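Side-chain contacts in actin-related protein 8 (PDB 4FO0), which binds ATP as an actin-family subunit proposed to belong to the core of the INO80 chromatin-remodelling complex and contributes to nucleosome binding: residues Leu27-Ala32 / Ala38-Val43; Ile20-Thr25 / Val179-Ala184. One frame throughout, in Å; residues are numbered along the deposited sequence.

Contact 1 of 2, residues Leu27-Ala32 / Ala38-Val43. With ATP (adenosine-5'-triphosphate), chain C.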
ATOM      1  N   LEU A  27      -0.598  -5.919  -6.918  1.00 32.69           N
ATOM      2  CA  LEU A  27      -1.603  -6.961  -6.884  1.00 30.36           C
ATOM      3  C   LEU A  27      -1.034  -8.206  -6.176  1.00 31.59           C
ATOM      4  O   LEU A  27       0.085  -8.650  -6.443  1.00 39.75           O
ATOM      5  CB  LEU A  27      -2.042  -7.316  -8.303  1.00 36.13           C
ATOM      6  CG  LEU A  27      -2.847  -8.621  -8.418  1.00 41.20           C
ATOM      7  CD1 LEU A  27      -4.180  -8.537  -7.668  1.00 27.86           C
ATOM      8  CD2 LEU A  27      -3.072  -8.976  -9.877  1.00 37.75           C
ATOM      9  N   ARG A  28      -1.784  -8.754  -5.246  1.00 30.81           N
ATOM     10  CA  ARG A  28      -1.364 -10.006  -4.629  1.00 36.08           C
ATOM     11  C   ARG A  28      -2.395 -11.061  -4.972  1.00 37.83           C
ATOM     12  O   ARG A  28      -3.590 -10.914  -4.682  1.00 31.86           O
ATOM     13  CB  ARG A  28      -1.117  -9.839  -3.119  1.00 26.93           C
ATOM     14  CG  ARG A  28       0.305  -9.345  -2.871  1.00 39.23           C
ATOM     15  CD  ARG A  28       0.541  -8.726  -1.516  1.00 39.62           C
ATOM     16  NE  ARG A  28       0.218  -7.305  -1.496  1.00 54.73           N
ATOM     17  CZ  ARG A  28       1.106  -6.310  -1.453  1.00 43.58           C
ATOM     18  NH1 ARG A  28       2.412  -6.551  -1.424  1.00 17.14           N
ATOM     19  NH2 ARG A  28       0.674  -5.055  -1.426  1.00 47.24           N
ATOM     20  N   ILE A  29      -1.939 -12.102  -5.653  1.00 37.58           N
ATOM     21  CA  ILE A  29      -2.872 -13.076  -6.206  1.00 39.41           C
ATOM     22  C   ILE A  29      -2.299 -14.496  -6.151  1.00 44.01           C
ATOM     23  O   ILE A  29      -1.096 -14.690  -6.329  1.00 42.97           O
ATOM     24  CB  ILE A  29      -3.257 -12.681  -7.647  1.00 36.15           C
ATOM     25  CG1 ILE A  29      -4.301 -13.628  -8.215  1.00 41.26           C
ATOM     26  CG2 ILE A  29      -2.026 -12.639  -8.559  1.00 37.61           C
ATOM     27  CD1 ILE A  29      -4.935 -13.115  -9.486  1.00 32.06           C
ATOM     28  N   GLY A  30      -3.152 -15.480  -5.878  1.00 42.57           N
ATOM     29  CA  GLY A  30      -2.704 -16.864  -5.796  1.00 43.40           C
ATOM     30  C   GLY A  30      -3.814 -17.833  -5.455  1.00 32.98           C
ATOM     31  O   GLY A  30      -4.933 -17.415  -5.157  1.00 36.15           O
ATOM     32  N   ARG A  31      -3.519 -19.130  -5.512  1.00 41.41           N
ATOM     33  CA  ARG A  31      -4.454 -20.151  -5.030  1.00 28.42           C
ATOM     34  C   ARG A  31      -4.498 -20.107  -3.511  1.00 43.12           C
ATOM     35  O   ARG A  31      -3.485 -19.824  -2.851  1.00 42.51           O
ATOM     36  CB  ARG A  31      -4.008 -21.549  -5.444  1.00 46.21           C
ATOM     37  CG  ARG A  31      -3.904 -21.786  -6.920  1.00 43.66           C
ATOM     38  CD  ARG A  31      -3.192 -23.089  -7.182  1.00 42.79           C
ATOM     39  NE  ARG A  31      -2.754 -23.194  -8.573  1.00 45.47           N
ATOM     40  CZ  ARG A  31      -3.432 -23.823  -9.530  1.00 49.39           C
ATOM     41  NH1 ARG A  31      -4.598 -24.408  -9.260  1.00 42.53           N
ATOM     42  NH2 ARG A  31      -2.947 -23.864 -10.764  1.00 50.98           N
ATOM     43  N   ALA A  32      -5.659 -20.409  -2.947  1.00 37.69           N
ATOM     44  CA  ALA A  32      -5.790 -20.457  -1.491  1.00 38.67           C
ATOM     45  C   ALA A  32      -4.812 -21.458  -0.848  1.00 47.22           C
ATOM     46  O   ALA A  32      -4.568 -21.415   0.350  1.00 56.05           O
ATOM     47  CB  ALA A  32      -7.226 -20.773  -1.104  1.00 31.02           C
ATOM     48  N   ALA A  38       1.591 -14.675  -5.598  1.00 36.84           N
ATOM     49  CA  ALA A  38       2.383 -13.859  -6.510  1.00 42.95           C
ATOM     50  C   ALA A  38       2.123 -12.372  -6.245  1.00 41.24           C
ATOM     51  O   ALA A  38       1.009 -11.968  -5.870  1.00 43.53           O
ATOM     52  CB  ALA A  38       2.078 -14.203  -7.943  1.00 28.58           C
ATOM     53  N   SER A  39       3.166 -11.575  -6.423  1.00 26.45           N
ATOM     54  CA  SER A  39       3.097 -10.139  -6.209  1.00 42.54           C
ATOM     55  C   SER A  39       3.462  -9.456  -7.502  1.00 43.53           C
ATOM     56  O   SER A  39       4.576  -9.606  -7.999  1.00 50.83           O
ATOM     57  CB  SER A  39       4.064  -9.698  -5.107  1.00 34.62           C
ATOM     58  OG  SER A  39       3.509  -9.895  -3.806  1.00 42.60           O
ATOM     59  N   ILE A  40       2.515  -8.719  -8.058  1.00 32.74           N
ATOM     60  CA  ILE A  40       2.721  -8.063  -9.338  1.00 40.06           C
ATOM     61  C   ILE A  40       2.506  -6.568  -9.210  1.00 29.44           C
ATOM     62  O   ILE A  40       1.542  -6.131  -8.559  1.00 30.93           O
ATOM     63  CB  ILE A  40       1.719  -8.597 -10.389  1.00 51.28           C
ATOM     64  CG1 ILE A  40       1.997 -10.067 -10.676  1.00 53.67           C
ATOM     65  CG2 ILE A  40       1.772  -7.775 -11.665  1.00 43.94           C
ATOM     66  CD1 ILE A  40       1.614 -10.965  -9.537  1.00 63.34           C
ATOM     67  N   PRO A  41       3.396  -5.777  -9.824  1.00 28.64           N
ATOM     68  CA  PRO A  41       3.143  -4.331  -9.964  1.00 30.82           C
ATOM     69  C   PRO A  41       1.824  -4.176 -10.682  1.00 30.94           C
ATOM     70  O   PRO A  41       1.655  -4.681 -11.784  1.00 34.85           O
ATOM     71  CB  PRO A  41       4.285  -3.841 -10.859  1.00 25.14           C
ATOM     72  CG  PRO A  41       5.385  -4.889 -10.662  1.00 25.57           C
ATOM     73  CD  PRO A  41       4.677  -6.194 -10.415  1.00 22.08           C
ATOM     74  N   HIS A  42       0.878  -3.508 -10.052  1.00 31.56           N
ATOM     75  CA  HIS A  42      -0.470  -3.466 -10.574  1.00 27.27           C
ATOM     76  C   HIS A  42      -0.589  -2.347 -11.605  1.00 35.78           C
ATOM     77  O   HIS A  42      -1.181  -1.287 -11.346  1.00 35.14           O
ATOM     78  CB  HIS A  42      -1.420  -3.251  -9.413  1.00 32.12           C
ATOM     79  CG  HIS A  42      -2.838  -3.510  -9.759  1.00 35.77           C
ATOM     80  ND1 HIS A  42      -3.758  -2.498  -9.915  1.00 47.97           N
ATOM     81  CD2 HIS A  42      -3.494  -4.664 -10.007  1.00 36.31           C
ATOM     82  CE1 HIS A  42      -4.925  -3.022 -10.235  1.00 47.14           C
ATOM     83  NE2 HIS A  42      -4.792  -4.335 -10.288  1.00 32.89           N
ATOM     84  N   VAL A  43       0.001  -2.590 -12.770  1.00 29.26           N
ATOM     85  CA  VAL A  43       0.210  -1.557 -13.779  1.00 30.99           C
ATOM     86  C   VAL A  43       0.216  -2.180 -15.172  1.00 34.73           C
ATOM     87  O   VAL A  43       0.511  -3.369 -15.334  1.00 30.08           O
ATOM     88  CB  VAL A  43       1.556  -0.846 -13.559  1.00 37.75           C
ATOM     89  CG1 VAL A  43       2.696  -1.856 -13.664  1.00 32.58           C
ATOM     90  CG2 VAL A  43       1.748   0.322 -14.561  1.00 27.75           C
TER
HETATM   91  PG  ATP C 702      -2.520   0.628  -1.111  1.00 29.81           P
HETATM   92  O1G ATP C 702      -2.811  -0.309   0.029  1.00 28.13           O
HETATM   93  O2G ATP C 702      -3.462   0.526  -2.286  1.00 28.00           O
HETATM   94  O3G ATP C 702      -2.215   2.058  -0.717  1.00 27.69           O
HETATM   95  PB  ATP C 702      -0.561  -1.411  -1.784  1.00 33.95           P
HETATM   96  O1B ATP C 702       0.060  -1.493  -3.153  1.00 24.54           O
HETATM   97  O2B ATP C 702      -1.514  -2.463  -1.237  1.00 26.04           O
HETATM   98  O3B ATP C 702      -1.129   0.091  -1.694  1.00 29.89           O
HETATM   99  PA  ATP C 702       1.504  -2.334  -0.045  1.00 33.62           P
HETATM  100  O1A ATP C 702       2.098  -3.174  -1.145  1.00 43.41           O
HETATM  101  O2A ATP C 702       0.782  -2.951   1.125  1.00 28.33           O
HETATM  102  O3A ATP C 702       0.627  -1.186  -0.728  1.00 36.54           O
HETATM  103  O5' ATP C 702       2.688  -1.434   0.538  1.00 28.93           O
HETATM  104  C5' ATP C 702       3.494  -0.735  -0.396  1.00 33.24           C
HETATM  105  C4' ATP C 702       4.350   0.249   0.362  1.00 33.10           C
HETATM  106  O4' ATP C 702       5.125  -0.488   1.295  1.00 39.66           O
HETATM  107  C3' ATP C 702       5.331   0.992  -0.530  1.00 42.79           C
HETATM  108  O3' ATP C 702       5.259   2.395  -0.259  1.00 31.07           O
HETATM  109  C2' ATP C 702       6.679   0.449  -0.125  1.00 31.41           C
HETATM  110  O2' ATP C 702       7.721   1.407  -0.241  1.00 34.63           O
HETATM  111  C1' ATP C 702       6.418   0.103   1.319  1.00 40.96           C
HETATM  112  N9  ATP C 702       7.467  -0.782   1.845  1.00 41.22           N
HETATM  113  C8  ATP C 702       7.722  -2.036   1.445  1.00 44.05           C
HETATM  114  N7  ATP C 702       8.766  -2.553   2.135  1.00 39.46           N
HETATM  115  C5  ATP C 702       9.186  -1.616   2.993  1.00 37.12           C
HETATM  116  C6  ATP C 702      10.252  -1.512   4.001  1.00 42.69           C
HETATM  117  N6  ATP C 702      11.077  -2.567   4.220  1.00 43.98           N
HETATM  118  N1  ATP C 702      10.358  -0.341   4.684  1.00 53.57           N
HETATM  119  C2  ATP C 702       9.537   0.704   4.462  1.00 42.82           C
HETATM  120  N3  ATP C 702       8.547   0.675   3.544  1.00 45.78           N
HETATM  121  C4  ATP C 702       8.328  -0.439   2.797  1.00 47.12           C
HETATM  122  O   HOH W   1       4.631  -8.469  -1.529  1.00 34.49           O
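I29 and I40 meet through branch methyls, CG2 of the first lying 4.1 Å from CD1 of the second where the two side chains slant across each other. CG1 of I29 stands anti to its backbone N (chi1 -176°), which leads the longer branch away from strand 38-41 toward I20 of strand 17-21 and leaves CG2 to face A38 and I40. The single methyl of A38 fits beside CG2, while L27 places CB 3.5 Å from CD2 of H42, obliquely to the imidazole ring. Strands 27-31 and 38-41 form an antiparallel beta hairpin of the actin fold. L27 with I40 and I29 with A38 are its hydrogen-bonded pairs, the former joined by L27 N to I40 O (2.7 Å) and I40 N to L27 O (2.9 Å). Between them R28 and S39 form the non-hydrogen-bonded pair and project from the other face. There the long, bent arginine (chi3 -87°) passes CG over S39 OG at 3.4 Å and brings its cationic end to ATP. NH2 donates to O1A of the alpha phosphate, though the modelled length is too short to be trusted, and only weakly to O2B; NH1 gives a hydrogen bond to a water that also bonds S39 OG.

Contact 2 of 2, residues Ile20-Thr25 / Val179-Ala184. With ATP (adenosine-5'-triphosphate), chain C.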
ATOM      1  N   ILE A  20      -7.711 -12.968  -4.440  1.00 35.55           N
ATOM      2  CA  ILE A  20      -7.256 -11.753  -5.113  1.00 35.35           C
ATOM      3  C   ILE A  20      -7.270 -10.515  -4.224  1.00 36.78           C
ATOM      4  O   ILE A  20      -8.325 -10.067  -3.756  1.00 35.65           O
ATOM      5  CB  ILE A  20      -8.082 -11.472  -6.359  1.00 34.12           C
ATOM      6  CG1 ILE A  20      -8.149 -12.731  -7.222  1.00 39.58           C
ATOM      7  CG2 ILE A  20      -7.492 -10.284  -7.134  1.00 29.93           C
ATOM      8  CD1 ILE A  20      -9.063 -12.601  -8.423  1.00 41.61           C
ATOM      9  N   HIS A  21      -6.083  -9.967  -3.993  1.00 30.95           N
ATOM     10  CA  HIS A  21      -5.958  -8.762  -3.191  1.00 30.18           C
ATOM     11  C   HIS A  21      -5.298  -7.662  -3.999  1.00 37.31           C
ATOM     12  O   HIS A  21      -4.070  -7.584  -4.083  1.00 34.85           O
ATOM     13  CB  HIS A  21      -5.124  -9.026  -1.953  1.00 24.09           C
ATOM     14  CG  HIS A  21      -5.150  -7.901  -0.975  1.00 33.99           C
ATOM     15  ND1 HIS A  21      -4.281  -7.823   0.096  1.00 30.83           N
ATOM     16  CD2 HIS A  21      -5.941  -6.803  -0.900  1.00 35.08           C
ATOM     17  CE1 HIS A  21      -4.543  -6.729   0.789  1.00 38.74           C
ATOM     18  NE2 HIS A  21      -5.542  -6.089   0.204  1.00 45.76           N
ATOM     19  N   PRO A  22      -6.117  -6.800  -4.595  1.00 35.74           N
ATOM     20  CA  PRO A  22      -5.647  -5.663  -5.395  1.00 34.16           C
ATOM     21  C   PRO A  22      -5.052  -4.582  -4.494  1.00 37.69           C
ATOM     22  O   PRO A  22      -5.420  -4.482  -3.330  1.00 31.29           O
ATOM     23  CB  PRO A  22      -6.929  -5.136  -6.041  1.00 36.17           C
ATOM     24  CG  PRO A  22      -8.016  -6.143  -5.695  1.00 33.49           C
ATOM     25  CD  PRO A  22      -7.578  -6.814  -4.449  1.00 36.29           C
ATOM     26  N   GLY A  23      -4.132  -3.795  -5.035  1.00 37.00           N
ATOM     27  CA  GLY A  23      -3.555  -2.662  -4.329  1.00 33.16           C
ATOM     28  C   GLY A  23      -3.243  -1.553  -5.324  1.00 32.96           C
ATOM     29  O   GLY A  23      -3.207  -1.783  -6.542  1.00 35.59           O
ATOM     30  N   SER A  24      -3.023  -0.345  -4.827  1.00 31.21           N
ATOM     31  CA  SER A  24      -2.642   0.765  -5.696  1.00 26.89           C
ATOM     32  C   SER A  24      -1.372   0.425  -6.479  1.00 32.58           C
ATOM     33  O   SER A  24      -1.242   0.753  -7.658  1.00 27.71           O
ATOM     34  CB  SER A  24      -2.400   2.030  -4.871  1.00 26.36           C
ATOM     35  OG  SER A  24      -3.554   2.363  -4.125  1.00 37.99           O
ATOM     36  N   THR A  25      -0.435  -0.248  -5.822  1.00 36.75           N
ATOM     37  CA  THR A  25       0.852  -0.512  -6.439  1.00 31.37           C
ATOM     38  C   THR A  25       1.116  -2.003  -6.647  1.00 40.51           C
ATOM     39  O   THR A  25       1.755  -2.397  -7.628  1.00 33.36           O
ATOM     40  CB  THR A  25       1.988   0.215  -5.676  1.00 31.75           C
ATOM     41  OG1 THR A  25       1.919   1.604  -6.003  1.00 49.16           O
ATOM     42  CG2 THR A  25       3.362  -0.280  -6.085  1.00 40.21           C
ATOM     43  N   VAL A 179      -7.250  -7.362 -18.027  1.00 38.04           N
ATOM     44  CA  VAL A 179      -6.016  -7.748 -18.682  1.00 29.40           C
ATOM     45  C   VAL A 179      -4.910  -8.044 -17.660  1.00 44.15           C
ATOM     46  O   VAL A 179      -4.224  -9.065 -17.755  1.00 39.40           O
ATOM     47  CB  VAL A 179      -5.559  -6.695 -19.692  1.00 29.40           C
ATOM     48  CG1 VAL A 179      -4.171  -7.027 -20.230  1.00 33.11           C
ATOM     49  CG2 VAL A 179      -6.561  -6.606 -20.825  1.00 35.33           C
ATOM     50  N   ILE A 180      -4.739  -7.163 -16.679  1.00 32.65           N
ATOM     51  CA  ILE A 180      -3.717  -7.385 -15.667  1.00 34.30           C
ATOM     52  C   ILE A 180      -3.977  -8.668 -14.861  1.00 38.75           C
ATOM     53  O   ILE A 180      -3.078  -9.491 -14.687  1.00 38.22           O
ATOM     54  CB  ILE A 180      -3.576  -6.180 -14.727  1.00 34.56           C
ATOM     55  CG1 ILE A 180      -3.125  -4.939 -15.502  1.00 40.94           C
ATOM     56  CG2 ILE A 180      -2.574  -6.473 -13.613  1.00 30.18           C
ATOM     57  CD1 ILE A 180      -3.134  -3.668 -14.651  1.00 29.28           C
ATOM     58  N   TRP A 181      -5.203  -8.846 -14.381  1.00 27.50           N
ATOM     59  CA  TRP A 181      -5.527 -10.022 -13.590  1.00 30.35           C
ATOM     60  C   TRP A 181      -5.459 -11.304 -14.398  1.00 42.92           C
ATOM     61  O   TRP A 181      -4.971 -12.313 -13.912  1.00 40.14           O
ATOM     62  CB  TRP A 181      -6.893  -9.893 -12.910  1.00 31.51           C
ATOM     63  CG  TRP A 181      -6.904  -8.824 -11.886  1.00 31.21           C
ATOM     64  CD1 TRP A 181      -5.895  -7.941 -11.626  1.00 34.97           C
ATOM     65  CD2 TRP A 181      -7.969  -8.496 -10.985  1.00 32.61           C
ATOM     66  NE1 TRP A 181      -6.263  -7.087 -10.623  1.00 33.95           N
ATOM     67  CE2 TRP A 181      -7.533  -7.400 -10.213  1.00 35.25           C
ATOM     68  CE3 TRP A 181      -9.247  -9.013 -10.762  1.00 33.91           C
ATOM     69  CZ2 TRP A 181      -8.331  -6.817  -9.226  1.00 33.02           C
ATOM     70  CZ3 TRP A 181     -10.034  -8.442  -9.781  1.00 31.61           C
ATOM     71  CH2 TRP A 181      -9.576  -7.351  -9.025  1.00 30.77           C
ATOM     72  N   SER A 182      -5.941 -11.268 -15.632  1.00 45.70           N
ATOM     73  CA  SER A 182      -5.905 -12.460 -16.464  1.00 36.29           C
ATOM     74  C   SER A 182      -4.472 -12.870 -16.781  1.00 45.05           C
ATOM     75  O   SER A 182      -4.116 -14.044 -16.669  1.00 52.20           O
ATOM     76  CB  SER A 182      -6.702 -12.229 -17.729  1.00 31.51           C
ATOM     77  OG  SER A 182      -7.988 -11.761 -17.370  1.00 48.27           O
ATOM     78  N   HIS A 183      -3.649 -11.904 -17.162  1.00 41.96           N
ATOM     79  CA  HIS A 183      -2.233 -12.159 -17.407  1.00 37.03           C
ATOM     80  C   HIS A 183      -1.560 -12.852 -16.216  1.00 40.26           C
ATOM     81  O   HIS A 183      -0.757 -13.764 -16.394  1.00 43.82           O
ATOM     82  CB  HIS A 183      -1.510 -10.849 -17.750  1.00 34.35           C
ATOM     83  CG  HIS A 183      -0.028 -10.992 -17.895  1.00 42.72           C
ATOM     84  ND1 HIS A 183       0.564 -11.470 -19.045  1.00 48.01           N
ATOM     85  CD2 HIS A 183       0.982 -10.728 -17.030  1.00 48.48           C
ATOM     86  CE1 HIS A 183       1.878 -11.490 -18.882  1.00 48.81           C
ATOM     87  NE2 HIS A 183       2.158 -11.043 -17.669  1.00 53.29           N
ATOM     88  N   ALA A 184      -1.887 -12.426 -15.001  1.00 36.53           N
ATOM     89  CA  ALA A 184      -1.213 -12.964 -13.820  1.00 41.88           C
ATOM     90  C   ALA A 184      -1.610 -14.413 -13.579  1.00 47.08           C
ATOM     91  O   ALA A 184      -0.787 -15.249 -13.213  1.00 46.80           O
ATOM     92  CB  ALA A 184      -1.526 -12.137 -12.618  1.00 30.67           C
TER
HETATM   93  PG  ATP C 702      -2.520   0.628  -1.111  1.00 29.81           P
HETATM   94  O1G ATP C 702      -2.811  -0.309   0.029  1.00 28.13           O
HETATM   95  O2G ATP C 702      -3.462   0.526  -2.286  1.00 28.00           O
HETATM   96  O3G ATP C 702      -2.215   2.058  -0.717  1.00 27.69           O
HETATM   97  PB  ATP C 702      -0.561  -1.411  -1.784  1.00 33.95           P
HETATM   98  O1B ATP C 702       0.060  -1.493  -3.153  1.00 24.54           O
HETATM   99  O2B ATP C 702      -1.514  -2.463  -1.237  1.00 26.04           O
HETATM  100  O3B ATP C 702      -1.129   0.091  -1.694  1.00 29.89           O
HETATM  101  PA  ATP C 702       1.504  -2.334  -0.045  1.00 33.62           P
HETATM  102  O1A ATP C 702       2.098  -3.174  -1.145  1.00 43.41           O
HETATM  103  O2A ATP C 702       0.782  -2.951   1.125  1.00 28.33           O
HETATM  104  O3A ATP C 702       0.627  -1.186  -0.728  1.00 36.54           O
HETATM  105  O5' ATP C 702       2.688  -1.434   0.538  1.00 28.93           O
HETATM  106  C5' ATP C 702       3.494  -0.735  -0.396  1.00 33.24           C
HETATM  107  C4' ATP C 702       4.350   0.249   0.362  1.00 33.10           C
HETATM  108  O4' ATP C 702       5.125  -0.488   1.295  1.00 39.66           O
HETATM  109  C3' ATP C 702       5.331   0.992  -0.530  1.00 42.79           C
HETATM  110  O3' ATP C 702       5.259   2.395  -0.259  1.00 31.07           O
HETATM  111  C2' ATP C 702       6.679   0.449  -0.125  1.00 31.41           C
HETATM  112  O2' ATP C 702       7.721   1.407  -0.241  1.00 34.63           O
HETATM  113  C1' ATP C 702       6.418   0.103   1.319  1.00 40.96           C
HETATM  114  N9  ATP C 702       7.467  -0.782   1.845  1.00 41.22           N
HETATM  115  C8  ATP C 702       7.722  -2.036   1.445  1.00 44.05           C
HETATM  116  N7  ATP C 702       8.766  -2.553   2.135  1.00 39.46           N
HETATM  117  C5  ATP C 702       9.186  -1.616   2.993  1.00 37.12           C
HETATM  118  C6  ATP C 702      10.252  -1.512   4.001  1.00 42.69           C
HETATM  119  N6  ATP C 702      11.077  -2.567   4.220  1.00 43.98           N
HETATM  120  N1  ATP C 702      10.358  -0.341   4.684  1.00 53.57           N
HETATM  121  C2  ATP C 702       9.537   0.704   4.462  1.00 42.82           C
HETATM  122  N3  ATP C 702       8.547   0.675   3.544  1.00 45.78           N
HETATM  123  C4  ATP C 702       8.328  -0.439   2.797  1.00 47.12           C
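W181 reaches from helix 170-187 with its indole, and I20 sets the methyl CG2 over one face of the six-membered ring, 3.9 Å from the ring centroid and only 4° off the normal. This is a CH-pi contact; the I20 rotamer, with CG1 anti to the carbonyl carbon (chi1 -50°), leaves CG2 directed at the ring. P22 comes to the same ring obliquely, its CG 3.6 Å from W181 CZ2. A rigid, compact proline suits this place: it offers an apolar surface just where strand 17-21 ends and the chain turns into the nucleotide loop.

That loop, G23 to T25, corresponds to the first phosphate-binding loop of actin. G23 has no side chain, so the beta-phosphate oxygen O2B can lie 3.7 Å from its CA. S24 grips one gamma-phosphate oxygen twice: its N donates to ATP O2G at 2.7 Å, and its OG, a short flexible donor, reaches the same O2G at 2.6 Å. The backbone N of T25 donates to O1B of the beta phosphate at 3.0 Å.

A second shell holds these groups in place. G158 N bonds S24 OG, and D255 takes the hydroxyl of T25. On the other side L27, L203 and residues of helix 211-225 pack around W181, whose NE1 is hydrogen-bonded to NE2 of H42.

Since an indole N-H can only donate, H42 must present NE2 as the acceptor, so the one polar atom of a buried ring is satisfied while its carbons stay among apolar neighbours. Across the two segments the contact is therefore apolar, and the polar work is done at the phosphates, where backbone N-H groups and a hydroxyl would partly offset the negative charge.

Overall arrangement
From the N terminus, strand 17-21 runs into the phosphate loop that belongs to contact 2, and the chain then returns antiparallel as strand 26-31. After a six-residue connection it turns back again, and contact 1 closes this hairpin with strand 38-47. Contact 2 closes a far longer loop, with 153 residues between its segments, when helix 170-187 comes against the first strand; contact 1 is nested inside it. The two touch directly: H21 N and R28 O, on neighbouring strands, are probably hydrogen-bonded, and so are H42 N and T25 O in the turns nearby. Together they join sheet, helix and ATP, which contact 1 meets through R28 and contact 2 through its loop.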